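Dextranase (PDB 6NZS) catalyses the endohydrolysis of (1->6)-alpha-D-glucosidic linkages in dextran, as a member of glycoside hydrolase family 49. Local coordinates at residues Ser110-Gln113 with Val114-Arg117; Thr169-Ala172 with Glu173-Ala177. All blocks are in the same frame, centred on the assembly; numbering follows the deposited sequence.

Contact 1 (Ser110-Gln113 with Val114-Arg117)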
# COMPACT_ATOMS: atom_id res chain seq x y z
N SER A 110 -22.03 -5.22 21.18
CA SER A 110 -22.33 -6.37 20.34
C SER A 110 -21.19 -6.57 19.37
O SER A 110 -20.36 -5.68 19.16
CB SER A 110 -23.63 -6.15 19.56
OG SER A 110 -23.44 -5.17 18.56
N ALA A 111 -21.18 -7.74 18.74
CA ALA A 111 -20.19 -8.02 17.71
C ALA A 111 -20.38 -7.13 16.49
O ALA A 111 -19.44 -6.94 15.72
CB ALA A 111 -20.23 -9.49 17.31
N ASP A 112 -21.58 -6.57 16.31
CA ASP A 112 -21.83 -5.64 15.22
C ASP A 112 -21.03 -4.35 15.37
O ASP A 112 -20.81 -3.65 14.38
CB ASP A 112 -23.31 -5.30 15.12
CG ASP A 112 -23.67 -4.69 13.77
OD1 ASP A 112 -23.36 -5.32 12.74
OD2 ASP A 112 -24.27 -3.60 13.75
N GLN A 113 -20.59 -4.03 16.59
CA GLN A 113 -19.73 -2.88 16.81
C GLN A 113 -18.27 -3.17 16.50
O GLN A 113 -17.41 -2.32 16.75
CB GLN A 113 -19.90 -2.33 18.23
CG GLN A 113 -21.24 -1.63 18.43
CD GLN A 113 -21.26 -0.73 19.64
OE1 GLN A 113 -20.57 -0.98 20.63
NE2 GLN A 113 -22.04 0.35 19.57
N VAL A 114 -17.96 -4.34 15.96
CA VAL A 114 -16.65 -4.61 15.37
C VAL A 114 -16.90 -4.92 13.91
O VAL A 114 -17.45 -5.97 13.58
CB VAL A 114 -15.92 -5.76 16.06
CG1 VAL A 114 -14.58 -5.99 15.37
CG2 VAL A 114 -15.72 -5.47 17.53
N GLN A 115 -16.47 -4.02 13.03
CA GLN A 115 -16.63 -4.22 11.60
C GLN A 115 -15.33 -4.70 10.98
O GLN A 115 -14.24 -4.26 11.37
CB GLN A 115 -17.11 -2.93 10.93
CG GLN A 115 -18.56 -2.62 11.31
CD GLN A 115 -19.53 -3.67 10.76
OE1 GLN A 115 -19.46 -4.03 9.59
NE2 GLN A 115 -20.42 -4.18 11.61
N ILE A 116 -15.45 -5.62 10.02
CA ILE A 116 -14.31 -6.12 9.25
C ILE A 116 -14.31 -5.42 7.90
O ILE A 116 -15.36 -5.32 7.24
CB ILE A 116 -14.41 -7.64 9.06
CG1 ILE A 116 -14.33 -8.35 10.41
CG2 ILE A 116 -13.32 -8.15 8.10
CD1 ILE A 116 -14.79 -9.79 10.38
N ARG A 117 -13.15 -4.91 7.49
CA ARG A 117 -13.00 -4.38 6.14
C ARG A 117 -11.78 -5.06 5.53
O ARG A 117 -10.72 -5.10 6.17
CB ARG A 117 -12.82 -2.86 6.12
CG ARG A 117 -14.08 -2.09 6.53
CD ARG A 117 -14.03 -0.65 5.96
NE ARG A 117 -15.26 0.11 6.23
CZ ARG A 117 -15.51 1.37 5.84
NH1 ARG A 117 -14.62 2.09 5.14
NH2 ARG A 117 -16.67 1.92 6.16
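A short 3-10 turn at Ala111-Gln113 leads directly into strand 114-117 of the N-terminal Ig-like domain, and Ala111 and Asp112 of the turn are tied to Val114 and Gln115 of the strand. The turn is built on successive bonds between residues three apart: Gln113 N donates to Ser110 O, and Val114 N to Ala111 O at 3.0 Å. At Asp112 the backbone pattern stops. The main chain of Gln115 pairs instead with Glu149 of the adjacent strand, and its side-chain amide takes over, Gln115 NE2 giving a nearly straight bond of 2.8 Å to Asp112 O. That carbonyl oxygen lies in the plane of the amide. A bend at chi2 (-65°) folds the Gln115 chain back over the turn to bring NE2 there. Asp112 runs alongside, pointing the same way, its carboxylate turned 77° from the amide. Behind the turn, Val114 faces the domain interior, against Val133, Val148 and Phe150, while the amide oxygen of Gln113 accepts from Thr109 N. At the start of the turn Asp112 N makes a weak bond to Ser110 OG, 3.2 Å long and bent to 125° at the hydrogen.

Contact 2 (Thr169-Ala172 with Glu173-Ala177)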
# COMPACT_ATOMS: atom_id res chain seq x y z
N THR A 169 -8.58 18.05 9.71
CA THR A 169 -8.74 18.31 11.13
C THR A 169 -9.75 17.31 11.68
O THR A 169 -10.57 16.76 10.94
CB THR A 169 -9.21 19.75 11.37
OG1 THR A 169 -9.41 19.97 12.77
CG2 THR A 169 -10.52 19.99 10.64
N THR A 170 -9.68 17.07 12.99
CA THR A 170 -10.71 16.28 13.64
C THR A 170 -11.89 17.11 14.10
O THR A 170 -12.87 16.55 14.61
CB THR A 170 -10.14 15.48 14.82
OG1 THR A 170 -9.54 16.38 15.74
CG2 THR A 170 -9.10 14.48 14.35
N GLU A 171 -11.82 18.44 13.95
CA GLU A 171 -12.94 19.31 14.33
C GLU A 171 -14.03 19.24 13.26
O GLU A 171 -13.75 19.40 12.07
CB GLU A 171 -12.47 20.76 14.53
CG GLU A 171 -11.95 21.48 13.30
CD GLU A 171 -11.75 22.98 13.46
OE1 GLU A 171 -11.58 23.68 12.41
OE2 GLU A 171 -11.76 23.46 14.62
N ALA A 172 -15.26 18.98 13.70
CA ALA A 172 -16.40 18.82 12.80
C ALA A 172 -17.09 20.13 12.44
O ALA A 172 -17.59 20.27 11.32
CB ALA A 172 -17.44 17.91 13.45
N GLU A 173 -17.14 21.09 13.36
CA GLU A 173 -18.05 22.23 13.23
C GLU A 173 -17.69 23.09 12.02
O GLU A 173 -16.58 23.62 11.93
CB GLU A 173 -18.00 23.07 14.50
CG GLU A 173 -18.83 24.34 14.44
CD GLU A 173 -20.31 24.08 14.67
OE1 GLU A 173 -20.65 22.97 15.13
OE2 GLU A 173 -21.12 24.98 14.38
N GLY A 174 -18.64 23.23 11.10
CA GLY A 174 -18.46 24.05 9.92
C GLY A 174 -17.55 23.47 8.86
O GLY A 174 -17.25 24.15 7.88
N ASN A 175 -17.11 22.23 9.03
CA ASN A 175 -16.14 21.61 8.13
C ASN A 175 -16.82 20.52 7.31
O ASN A 175 -18.00 20.22 7.49
CB ASN A 175 -14.95 21.09 8.93
CG ASN A 175 -14.20 22.21 9.63
OD1 ASN A 175 -14.15 23.34 9.13
ND2 ASN A 175 -13.58 21.90 10.75
N ARG A 176 -16.06 19.92 6.39
CA ARG A 176 -16.60 18.93 5.45
C ARG A 176 -16.05 17.55 5.79
O ARG A 176 -14.83 17.36 5.84
CB ARG A 176 -16.20 19.28 4.02
CG ARG A 176 -16.54 20.69 3.61
CD ARG A 176 -18.03 20.97 3.61
NE ARG A 176 -18.25 22.29 3.04
CZ ARG A 176 -18.29 22.54 1.73
NH1 ARG A 176 -18.19 21.55 0.85
NH2 ARG A 176 -18.46 23.78 1.30
N ALA A 177 -16.94 16.57 5.96
CA ALA A 177 -16.50 15.21 6.26
C ALA A 177 -15.73 14.63 5.08
O ALA A 177 -16.14 14.74 3.93
CB ALA A 177 -17.71 14.33 6.58
O HOH W 1 -19.59 18.87 10.22
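The side-chain amide of Asn175 meets Glu171 at its ND2 edge, while the methyl CG2 of Thr169 sits over one face, 3.6 Å from Asn175 ND2, and the backbone oxygen of Glu173 over the other, 3.6 Å from Asn175 CG. Both acceptors at the edge belong to Glu171 and lie close to the amide plane: ND2 of Asn175 donates to Glu171 O at 2.8 Å and to Glu171 OE1 at 3.2 Å, both nearly straight. The carboxylate, turned 35° from the amide, is approached from above its own plane. Glu171 CG lies between N and C of its backbone (chi1 65°), which sends the extended chain out alongside ND2 and brings OE1 within bonding distance. Thr169 OG1 fixes the same residue by accepting from Glu171 N in an ST turn. Beyond it, a type II turn runs from Ala172 to Asn175, closed by Asn175 N to Ala172 O (3.1 Å), with Gly174 at positive phi; a water also donates to Ala172 O. With a leucine in place of Asn175, the carbonyl and carboxylate of Glu171 would probably both lose this donor, and the glutamate chain could swing away. One amide nitrogen thus joins main chain and side chain of Glu171, probably stabilising the carboxylate modestly without neutralising it.

In the fold
Both contacts lie in the N-terminal Ig-like domain, contact 1 first along the chain, with centres 25 Å apart and nearest atoms about 12 Å apart. Strand 144-150 connects them: it pairs antiparallel with strand 114-117, which contact 1 starts, and with strand 176-192, which contact 2 starts. Strands 168-169 and 176-192 both pair with strand 154-159, so contact 2 is the loop that carries the chain across it. Each contact also leads into an arginine directed at the C-terminal beta-solenoid: Arg117 NH1 donates a hydrogen bond to Ile434 O, and Arg176 forms a salt bridge with Asp514. The strands after these surface turns thus each bring an arginine to the solenoid, consistent with a role in the domain interface.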